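Local atomic coordinates of beta-N-acetylhexosaminidase (Streptomyces plicatus, PDB entry 1JAK), a protein that hydrolyses terminal beta-linked N-acetylhexosamine residues from glycoconjugates as a family 20 glycoside hydrolase, probably by substrate-assisted catalysis. Residues Lys177-Ile180 and Asp181-Arg185; Val330-Met333 and Lys334-Pro338; Asp370-Gly373 and Asp374-Ala378. One frame throughout, in Å; residues are numbered along the deposited sequence.

Interaction 1 (Lys177-Ile180 and Asp181-Arg185); sequences KRYI and DRVAR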
ATOM      1  N   LYS A 177      10.335   4.425  -4.186  1.00  6.71           N
ATOM      2  CA  LYS A 177       9.776   5.770  -4.048  1.00  5.93           C
ATOM      3  C   LYS A 177       8.738   5.980  -5.145  1.00  5.98           C
ATOM      4  O   LYS A 177       7.698   6.600  -4.922  1.00  6.64           O
ATOM      5  CB  LYS A 177      10.874   6.832  -4.166  1.00  5.84           C
ATOM      6  CG  LYS A 177      11.765   6.927  -2.948  1.00  6.35           C
ATOM      7  CD  LYS A 177      12.783   8.047  -3.103  1.00  6.38           C
ATOM      8  CE  LYS A 177      13.606   8.209  -1.833  1.00  7.22           C
ATOM      9  NZ  LYS A 177      14.631   9.288  -1.965  1.00  7.20           N
ATOM     10  N   ARG A 178       9.032   5.465  -6.333  1.00  6.40           N
ATOM     11  CA  ARG A 178       8.111   5.575  -7.453  1.00  6.47           C
ATOM     12  C   ARG A 178       6.804   4.850  -7.126  1.00  7.75           C
ATOM     13  O   ARG A 178       5.720   5.381  -7.363  1.00  6.72           O
ATOM     14  CB  ARG A 178       8.742   4.987  -8.722  1.00  7.51           C
ATOM     15  CG  ARG A 178       7.760   4.763  -9.868  1.00  8.37           C
ATOM     16  CD  ARG A 178       8.487   4.421 -11.163  1.00  8.10           C
ATOM     17  NE  ARG A 178       7.628   3.729 -12.121  1.00  9.53           N
ATOM     18  CZ  ARG A 178       7.927   3.557 -13.407  1.00 11.14           C
ATOM     19  NH1 ARG A 178       9.067   4.034 -13.896  1.00 11.35           N
ATOM     20  NH2 ARG A 178       7.094   2.896 -14.203  1.00 10.09           N
ATOM     21  N   TYR A 179       6.902   3.645  -6.567  1.00  7.00           N
ATOM     22  CA  TYR A 179       5.690   2.903  -6.231  1.00  6.42           C
ATOM     23  C   TYR A 179       4.935   3.613  -5.107  1.00  7.08           C
ATOM     24  O   TYR A 179       3.704   3.623  -5.080  1.00  7.76           O
ATOM     25  CB  TYR A 179       6.020   1.464  -5.823  1.00  7.07           C
ATOM     26  CG  TYR A 179       4.815   0.556  -5.911  1.00  6.82           C
ATOM     27  CD1 TYR A 179       4.245   0.248  -7.147  1.00  8.25           C
ATOM     28  CD2 TYR A 179       4.207   0.054  -4.762  1.00  7.31           C
ATOM     29  CE1 TYR A 179       3.092  -0.534  -7.237  1.00  8.76           C
ATOM     30  CE2 TYR A 179       3.050  -0.730  -4.841  1.00  7.22           C
ATOM     31  CZ  TYR A 179       2.501  -1.015  -6.083  1.00  8.27           C
ATOM     32  OH  TYR A 179       1.354  -1.771  -6.176  1.00  7.97           O
ATOM     33  N   ILE A 180       5.679   4.203  -4.177  1.00  5.67           N
ATOM     34  CA  ILE A 180       5.068   4.943  -3.079  1.00  7.01           C
ATOM     35  C   ILE A 180       4.214   6.063  -3.669  1.00  8.44           C
ATOM     36  O   ILE A 180       3.081   6.287  -3.240  1.00  6.91           O
ATOM     37  CB  ILE A 180       6.154   5.538  -2.144  1.00  7.07           C
ATOM     38  CG1 ILE A 180       6.669   4.441  -1.209  1.00  7.39           C
ATOM     39  CG2 ILE A 180       5.599   6.731  -1.359  1.00  7.30           C
ATOM     40  CD1 ILE A 180       7.907   4.824  -0.420  1.00  7.52           C
ATOM     41  N   ASP A 181       4.747   6.763  -4.666  1.00  7.47           N
ATOM     42  CA  ASP A 181       3.982   7.843  -5.271  1.00  7.66           C
ATOM     43  C   ASP A 181       2.742   7.320  -5.991  1.00  7.68           C
ATOM     44  O   ASP A 181       1.711   7.992  -6.020  1.00  8.75           O
ATOM     45  CB  ASP A 181       4.871   8.665  -6.207  1.00 10.59           C
ATOM     46  CG  ASP A 181       5.952   9.420  -5.449  1.00 12.23           C
ATOM     47  OD1 ASP A 181       5.690   9.819  -4.295  1.00 15.19           O
ATOM     48  OD2 ASP A 181       7.049   9.627  -6.001  1.00 18.51           O
ATOM     49  N   ARG A 182       2.826   6.117  -6.555  1.00  6.32           N
ATOM     50  CA  ARG A 182       1.676   5.533  -7.234  1.00  7.00           C
ATOM     51  C   ARG A 182       0.542   5.310  -6.234  1.00  7.40           C
ATOM     52  O   ARG A 182      -0.612   5.650  -6.504  1.00  7.80           O
ATOM     53  CB  ARG A 182       2.026   4.175  -7.860  1.00  8.11           C
ATOM     54  CG  ARG A 182       3.079   4.205  -8.962  1.00  7.87           C
ATOM     55  CD  ARG A 182       2.605   4.971 -10.194  1.00  8.79           C
ATOM     56  NE  ARG A 182       3.424   4.657 -11.363  1.00  8.94           N
ATOM     57  CZ  ARG A 182       4.134   5.545 -12.056  1.00  9.61           C
ATOM     58  NH1 ARG A 182       4.139   6.825 -11.705  1.00 10.87           N
ATOM     59  NH2 ARG A 182       4.833   5.149 -13.111  1.00  8.88           N
ATOM     60  N   VAL A 183       0.872   4.739  -5.077  1.00  6.69           N
ATOM     61  CA  VAL A 183      -0.155   4.441  -4.081  1.00  8.77           C
ATOM     62  C   VAL A 183      -0.675   5.658  -3.326  1.00  8.80           C
ATOM     63  O   VAL A 183      -1.840   5.687  -2.926  1.00  9.48           O
ATOM     64  CB  VAL A 183       0.331   3.375  -3.060  1.00 10.52           C
ATOM     65  CG1 VAL A 183       0.890   2.165  -3.803  1.00 10.64           C
ATOM     66  CG2 VAL A 183       1.368   3.960  -2.121  1.00 12.75           C
ATOM     67  N   ALA A 184       0.177   6.663  -3.147  1.00  7.56           N
ATOM     68  CA  ALA A 184      -0.218   7.877  -2.437  1.00  7.45           C
ATOM     69  C   ALA A 184      -1.418   8.552  -3.099  1.00  7.51           C
ATOM     70  O   ALA A 184      -2.205   9.227  -2.438  1.00  8.66           O
ATOM     71  CB  ALA A 184       0.959   8.847  -2.375  1.00  8.28           C
ATOM     72  N   ARG A 185      -1.560   8.360  -4.406  1.00  6.03           N
ATOM     73  CA  ARG A 185      -2.661   8.958  -5.156  1.00  6.06           C
ATOM     74  C   ARG A 185      -4.033   8.564  -4.641  1.00  7.40           C
ATOM     75  O   ARG A 185      -4.989   9.326  -4.768  1.00  7.39           O
ATOM     76  CB  ARG A 185      -2.601   8.541  -6.630  1.00  5.74           C
ATOM     77  CG  ARG A 185      -1.464   9.137  -7.439  1.00  5.49           C
ATOM     78  CD  ARG A 185      -1.368   8.441  -8.796  1.00  6.44           C
ATOM     79  NE  ARG A 185      -0.318   9.022  -9.630  1.00  7.89           N
ATOM     80  CZ  ARG A 185      -0.496  10.053 -10.451  1.00 10.29           C
ATOM     81  NH1 ARG A 185      -1.692  10.621 -10.565  1.00 10.96           N
ATOM     82  NH2 ARG A 185       0.529  10.531 -11.146  1.00  8.67           N
TER
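K177 meets D181 one helical turn on: its carbonyl O takes the D181 backbone N at 3.0 Å, the first of four i to i+4 bonds within 177-184. The two side chains do not pair with each other. K177 reaches E235 with its ammonium, while the D181 carboxylate is held by R243 and Y239.

R178 comes next, and its carbonyl O accepts the N of R182. The extended R178 chain, with CG anti to the backbone N (chi1 167°), crosses R182 at a slant; the R182 chain bends at chi2 (-65°) and turns one face of its guanidinium to R178 CG and CD. R182 NH2 lies 3.3 Å from R178 NE, over one face of the R178 guanidinium, and the two planes are turned 50° apart.

Y179 bonds through its O to V183 N at 3.0 Å, and its ring carbon CE2 rests 3.8 Å from V183 CG1. A large flat ring can reach V183, A462 of helix 455-462 and L400 together. I180 closes the series by accepting A184 N at 2.9 Å. Its branched side chain, like that of V183, packs on L245, and I180 also touches Y239 and A240 of helix 230-242. Helix 173-184 itself links strands 159-165 and 190-194 in a beta-alpha-beta unit of the barrel.

The two arginines converge on the D459 carboxylate, which makes salt bridges with both, and D456 adds a second partner to R178. These carboxylates probably offset the gathered positive charge and hold the arginine pair together against helix 455-462.

Interaction 2 (Val330-Met333 and Lys334-Pro338); sequences VAFM and KRVQP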
ATOM      1  N   VAL A 330       3.105 -24.095  15.465  1.00 11.32           N
ATOM      2  CA  VAL A 330       2.450 -23.519  16.635  1.00 11.66           C
ATOM      3  C   VAL A 330       3.474 -23.206  17.726  1.00 11.96           C
ATOM      4  O   VAL A 330       3.449 -22.125  18.313  1.00 11.14           O
ATOM      5  CB  VAL A 330       1.364 -24.468  17.200  1.00 10.84           C
ATOM      6  CG1 VAL A 330       0.747 -23.867  18.460  1.00 11.50           C
ATOM      7  CG2 VAL A 330       0.284 -24.702  16.154  1.00 12.13           C
ATOM      8  N   ALA A 331       4.377 -24.146  17.992  1.00 11.47           N
ATOM      9  CA  ALA A 331       5.405 -23.938  19.008  1.00 12.03           C
ATOM     10  C   ALA A 331       6.276 -22.740  18.639  1.00 12.59           C
ATOM     11  O   ALA A 331       6.590 -21.903  19.487  1.00 12.24           O
ATOM     12  CB  ALA A 331       6.271 -25.190  19.149  1.00 11.23           C
ATOM     13  N   PHE A 332       6.660 -22.663  17.367  1.00 10.70           N
ATOM     14  CA  PHE A 332       7.494 -21.569  16.877  1.00 10.79           C
ATOM     15  C   PHE A 332       6.826 -20.214  17.092  1.00 10.45           C
ATOM     16  O   PHE A 332       7.438 -19.283  17.622  1.00 11.22           O
ATOM     17  CB  PHE A 332       7.779 -21.750  15.383  1.00  9.77           C
ATOM     18  CG  PHE A 332       8.639 -20.665  14.792  1.00 11.38           C
ATOM     19  CD1 PHE A 332      10.024 -20.707  14.920  1.00 10.70           C
ATOM     20  CD2 PHE A 332       8.060 -19.596  14.115  1.00 10.87           C
ATOM     21  CE1 PHE A 332      10.826 -19.696  14.379  1.00 10.74           C
ATOM     22  CE2 PHE A 332       8.853 -18.581  13.571  1.00 10.11           C
ATOM     23  CZ  PHE A 332      10.236 -18.631  13.704  1.00  9.62           C
ATOM     24  N   MET A 333       5.573 -20.101  16.673  1.00  9.93           N
ATOM     25  CA  MET A 333       4.853 -18.842  16.819  1.00 10.64           C
ATOM     26  C   MET A 333       4.624 -18.464  18.277  1.00 11.96           C
ATOM     27  O   MET A 333       4.604 -17.284  18.617  1.00 11.09           O
ATOM     28  CB  MET A 333       3.525 -18.900  16.064  1.00 10.85           C
ATOM     29  CG  MET A 333       3.712 -18.890  14.552  1.00 11.86           C
ATOM     30  SD  MET A 333       4.694 -17.461  14.021  1.00 11.80           S
ATOM     31  CE  MET A 333       4.239 -17.367  12.268  1.00 10.45           C
ATOM     32  N   LYS A 334       4.458 -19.461  19.140  1.00 12.16           N
ATOM     33  CA  LYS A 334       4.256 -19.191  20.561  1.00 13.47           C
ATOM     34  C   LYS A 334       5.525 -18.549  21.125  1.00 13.88           C
ATOM     35  O   LYS A 334       5.468 -17.646  21.966  1.00 13.04           O
ATOM     36  CB  LYS A 334       3.962 -20.497  21.308  1.00 15.97           C
ATOM     37  CG  LYS A 334       3.802 -20.342  22.818  1.00 21.29           C
ATOM     38  CD  LYS A 334       2.499 -19.648  23.179  1.00 25.03           C
ATOM     39  CE  LYS A 334       2.310 -19.579  24.690  1.00 28.44           C
ATOM     40  NZ  LYS A 334       0.961 -19.060  25.058  1.00 30.18           N
ATOM     41  N   ARG A 335       6.668 -19.014  20.636  1.00 12.75           N
ATOM     42  CA  ARG A 335       7.967 -18.522  21.083  1.00 13.50           C
ATOM     43  C   ARG A 335       8.394 -17.186  20.482  1.00 14.09           C
ATOM     44  O   ARG A 335       8.993 -16.357  21.169  1.00 15.03           O
ATOM     45  CB  ARG A 335       9.041 -19.568  20.776  1.00 16.16           C
ATOM     46  CG  ARG A 335       8.826 -20.901  21.477  1.00 17.90           C
ATOM     47  CD  ARG A 335       9.671 -22.001  20.856  1.00 19.85           C
ATOM     48  NE  ARG A 335       9.460 -23.285  21.522  1.00 20.00           N
ATOM     49  CZ  ARG A 335       9.870 -24.454  21.041  1.00 21.60           C
ATOM     50  NH1 ARG A 335      10.516 -24.508  19.884  1.00 20.49           N
ATOM     51  NH2 ARG A 335       9.636 -25.571  21.719  1.00 20.37           N
ATOM     52  N   VAL A 336       8.084 -16.965  19.208  1.00 12.65           N
ATOM     53  CA  VAL A 336       8.509 -15.733  18.546  1.00 13.28           C
ATOM     54  C   VAL A 336       7.604 -14.506  18.650  1.00 12.73           C
ATOM     55  O   VAL A 336       8.100 -13.380  18.643  1.00 11.97           O
ATOM     56  CB  VAL A 336       8.808 -15.986  17.050  1.00 14.05           C
ATOM     57  CG1 VAL A 336       9.921 -17.011  16.911  1.00 13.32           C
ATOM     58  CG2 VAL A 336       7.554 -16.459  16.341  1.00 17.42           C
ATOM     59  N   GLN A 337       6.291 -14.694  18.742  1.00 12.71           N
ATOM     60  CA  GLN A 337       5.408 -13.532  18.829  1.00 12.85           C
ATOM     61  C   GLN A 337       5.811 -12.564  19.941  1.00 13.35           C
ATOM     62  O   GLN A 337       5.839 -11.351  19.729  1.00 12.26           O
ATOM     63  CB  GLN A 337       3.950 -13.955  19.027  1.00 12.21           C
ATOM     64  CG  GLN A 337       3.321 -14.622  17.815  1.00 13.28           C
ATOM     65  CD  GLN A 337       1.839 -14.877  18.006  1.00 12.48           C
ATOM     66  OE1 GLN A 337       1.016 -13.973  17.849  1.00 11.62           O
ATOM     67  NE2 GLN A 337       1.492 -16.110  18.360  1.00 12.89           N
ATOM     68  N   PRO A 338       6.135 -13.084  21.138  1.00 13.61           N
ATOM     69  CA  PRO A 338       6.528 -12.203  22.244  1.00 14.57           C
ATOM     70  C   PRO A 338       7.741 -11.326  21.942  1.00 14.65           C
ATOM     71  O   PRO A 338       7.904 -10.259  22.536  1.00 15.66           O
ATOM     72  CB  PRO A 338       6.800 -13.184  23.383  1.00 14.47           C
ATOM     73  CG  PRO A 338       5.844 -14.303  23.093  1.00 14.78           C
ATOM     74  CD  PRO A 338       6.013 -14.480  21.602  1.00 13.66           C
TER
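V336 sends its side chain back toward F332, and its branches can be followed outward from CB, which stands 3.6 Å from the F332 carbonyl O. CG1 leaves anti to the carbonyl carbon (chi1 -60°) and settles over one face of the F332 ring, displaced toward the rim. It lies 3.8 Å from the ring centroid and 18° off the normal, a CH-pi contact, with CZ the nearest ring atom. CG2 takes the place between backbone N and carbonyl carbon. From there it meets F332 O, M333 CA and the M333 sulfur SD, the last at 3.8 Å. A beta-branched valine suits this spot because both methyls meet the ring, CG1 over its face and CG2 at CE2 and CD2, while CG2 reaches the thioether as well.

All this happens on the buried side of helix 326-342, against helix 292-307. Helix 326-342 links strands 313-315 and 346-350 as one of the crossover helices of the alpha/beta barrel. Here F332 also touches T294 and V336 touches Y295 and V298, all of helix 292-307, while M333 packs on A356.

Nearer solvent, R335 lays the face of its guanidinium over the methyl of A331, CZ to CB 4.1 Å, and its NH1 bonds to Y295. An alanine is small enough to leave the extended arginine that course.

M333 O accepts the Q337 backbone N at 3.1 Å and, weakly, Q337 NE2 at 3.3 Å. The Q337 amide continues to the chain beyond the helix, with OE1 on V359 N and NE2 on E357 O. P338 has no N-H to give to the turn before, and the helix is kinked there.

Interaction 3 (Asp370-Gly373 and Asp374-Ala378); sequences DRTG and DAEKA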
ATOM      1  N   ASP A 370     -12.643 -17.202  -2.214  1.00  8.70           N
ATOM      2  CA  ASP A 370     -14.053 -17.589  -2.119  1.00  9.51           C
ATOM      3  C   ASP A 370     -14.141 -19.086  -1.828  1.00  9.96           C
ATOM      4  O   ASP A 370     -14.948 -19.532  -1.009  1.00 10.13           O
ATOM      5  CB  ASP A 370     -14.781 -17.338  -3.445  1.00 10.41           C
ATOM      6  CG  ASP A 370     -15.264 -15.908  -3.607  1.00 11.37           C
ATOM      7  OD1 ASP A 370     -14.897 -15.039  -2.791  1.00 11.69           O
ATOM      8  OD2 ASP A 370     -16.020 -15.662  -4.572  1.00 13.05           O
ATOM      9  N   ARG A 371     -13.300 -19.850  -2.517  1.00  9.87           N
ATOM     10  CA  ARG A 371     -13.279 -21.310  -2.412  1.00 10.38           C
ATOM     11  C   ARG A 371     -12.609 -21.905  -1.174  1.00 10.45           C
ATOM     12  O   ARG A 371     -12.669 -23.118  -0.965  1.00 10.31           O
ATOM     13  CB  ARG A 371     -12.602 -21.891  -3.654  1.00 10.30           C
ATOM     14  CG  ARG A 371     -11.090 -21.715  -3.640  1.00  9.67           C
ATOM     15  CD  ARG A 371     -10.497 -21.866  -5.024  1.00 10.19           C
ATOM     16  NE  ARG A 371      -9.038 -21.877  -4.984  1.00  9.65           N
ATOM     17  CZ  ARG A 371      -8.262 -21.679  -6.045  1.00 10.59           C
ATOM     18  NH1 ARG A 371      -8.808 -21.444  -7.232  1.00 10.64           N
ATOM     19  NH2 ARG A 371      -6.941 -21.730  -5.921  1.00  9.30           N
ATOM     20  N   THR A 372     -11.961 -21.073  -0.369  1.00  9.30           N
ATOM     21  CA  THR A 372     -11.284 -21.562   0.825  1.00  9.70           C
ATOM     22  C   THR A 372     -12.249 -22.373   1.691  1.00 10.64           C
ATOM     23  O   THR A 372     -13.413 -22.004   1.848  1.00 11.02           O
ATOM     24  CB  THR A 372     -10.693 -20.385   1.627  1.00  8.94           C
ATOM     25  OG1 THR A 372      -9.651 -19.775   0.851  1.00  8.45           O
ATOM     26  CG2 THR A 372     -10.124 -20.856   2.960  1.00  8.84           C
ATOM     27  N   GLY A 373     -11.761 -23.491   2.226  1.00 11.49           N
ATOM     28  CA  GLY A 373     -12.593 -24.351   3.053  1.00 12.21           C
ATOM     29  C   GLY A 373     -13.180 -23.623   4.245  1.00 12.91           C
ATOM     30  O   GLY A 373     -12.553 -22.722   4.797  1.00 12.29           O
ATOM     31  N   ASP A 374     -14.386 -24.014   4.646  1.00 12.56           N
ATOM     32  CA  ASP A 374     -15.049 -23.377   5.778  1.00 13.31           C
ATOM     33  C   ASP A 374     -14.274 -23.473   7.086  1.00 12.24           C
ATOM     34  O   ASP A 374     -14.362 -22.576   7.924  1.00 12.69           O
ATOM     35  CB  ASP A 374     -16.454 -23.963   5.976  1.00 16.07           C
ATOM     36  CG  ASP A 374     -17.448 -23.476   4.932  1.00 17.84           C
ATOM     37  OD1 ASP A 374     -17.103 -22.576   4.140  1.00 20.23           O
ATOM     38  OD2 ASP A 374     -18.584 -23.989   4.909  1.00 23.21           O
ATOM     39  N   ALA A 375     -13.521 -24.554   7.272  1.00 11.19           N
ATOM     40  CA  ALA A 375     -12.750 -24.721   8.499  1.00 11.28           C
ATOM     41  C   ALA A 375     -11.707 -23.617   8.627  1.00 12.14           C
ATOM     42  O   ALA A 375     -11.467 -23.097   9.717  1.00 12.35           O
ATOM     43  CB  ALA A 375     -12.069 -26.083   8.517  1.00 14.15           C
ATOM     44  N   GLU A 376     -11.090 -23.267   7.504  1.00 10.61           N
ATOM     45  CA  GLU A 376     -10.072 -22.222   7.489  1.00 11.19           C
ATOM     46  C   GLU A 376     -10.694 -20.851   7.722  1.00 10.60           C
ATOM     47  O   GLU A 376     -10.162 -20.045   8.484  1.00 10.92           O
ATOM     48  CB  GLU A 376      -9.326 -22.234   6.154  1.00 11.04           C
ATOM     49  CG  GLU A 376      -8.089 -21.349   6.136  1.00 11.31           C
ATOM     50  CD  GLU A 376      -7.230 -21.575   4.907  1.00 12.27           C
ATOM     51  OE1 GLU A 376      -7.276 -22.693   4.345  1.00  9.84           O
ATOM     52  OE2 GLU A 376      -6.497 -20.645   4.512  1.00 11.95           O
ATOM     53  N   LYS A 377     -11.815 -20.580   7.057  1.00  9.80           N
ATOM     54  CA  LYS A 377     -12.486 -19.297   7.229  1.00  9.92           C
ATOM     55  C   LYS A 377     -12.912 -19.161   8.686  1.00 11.74           C
ATOM     56  O   LYS A 377     -12.792 -18.093   9.284  1.00 11.02           O
ATOM     57  CB  LYS A 377     -13.721 -19.201   6.332  1.00  9.54           C
ATOM     58  CG  LYS A 377     -13.428 -19.249   4.844  1.00  7.40           C
ATOM     59  CD  LYS A 377     -14.694 -19.020   4.032  1.00 10.21           C
ATOM     60  CE  LYS A 377     -14.421 -19.091   2.540  1.00 11.12           C
ATOM     61  NZ  LYS A 377     -15.653 -18.853   1.734  1.00 14.25           N
ATOM     62  N   ALA A 378     -13.406 -20.258   9.250  1.00 11.42           N
ATOM     63  CA  ALA A 378     -13.866 -20.274  10.634  1.00 11.72           C
ATOM     64  C   ALA A 378     -12.752 -19.954  11.621  1.00 11.90           C
ATOM     65  O   ALA A 378     -12.956 -19.217  12.587  1.00 11.77           O
ATOM     66  CB  ALA A 378     -14.472 -21.635  10.960  1.00 11.28           C
TER
HETATM   67  O   HOH W   1     -15.835 -22.815   1.834  1.00 25.29           O
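A helix start at the surface is made here, where the loop after strand 363-366 turns into helix 374-385, with the lysine of the first turn reaching back across the loop. G373 occupies the N-cap position. Its carbonyl O accepts K377 N at 3.2 Å, in the carbonyl plane and nearly straight (165°), and takes a weak second bond from E376 N at 3.1 Å.

K377 is fully extended beyond CG, and its chain carries CE past T372 O at 3.2 Å. Its ammonium NZ then donates to D370 O at 2.9 Å, tilted 33° from the plane of that carbonyl. Lysine fits because its long chain spans the gap and ends in a donor; the D370 carboxylate is engaged instead by R422 and R397.

T372 turns its methyl CG2 against E376, 3.6 Å from CD, and the two side chains cross at about a right angle. With OG1 held by L369 N, CG2 faces the glutamate. E376 OE2 in turn bonds to H351 NE2.

One water joins loop and helix, donating to T372 O and to D374 OD1, each 2.6 Å away. Acidic residues in the first turn are common at helix N-termini, where D374 and E376 would probably interact favourably with the helix dipole; the helix begun here is the link from strand 363-366 to strand 389-392 of the alpha/beta barrel.

How the interactions relate
All three contacts belong to the catalytic alpha/beta barrel, in series along the chain and without touching. Interactions 1 and 2 lie on crossover helices, their contact centres 34 Å apart, and interaction 3 starts a later helix, 33 Å from the centre of interaction 1. Interactions 2 and 3 are the closest pair, about 13 Å between nearest atoms and 24 Å between centres. None lines the pocket of the bound GalNAc-isofagomine inhibitor: the side chains of Y179, M333 and E376 lie about 13, 11 and 10 Å from it. R371, in the loop of interaction 3, does bond to the carbonyl O of pocket residue W414.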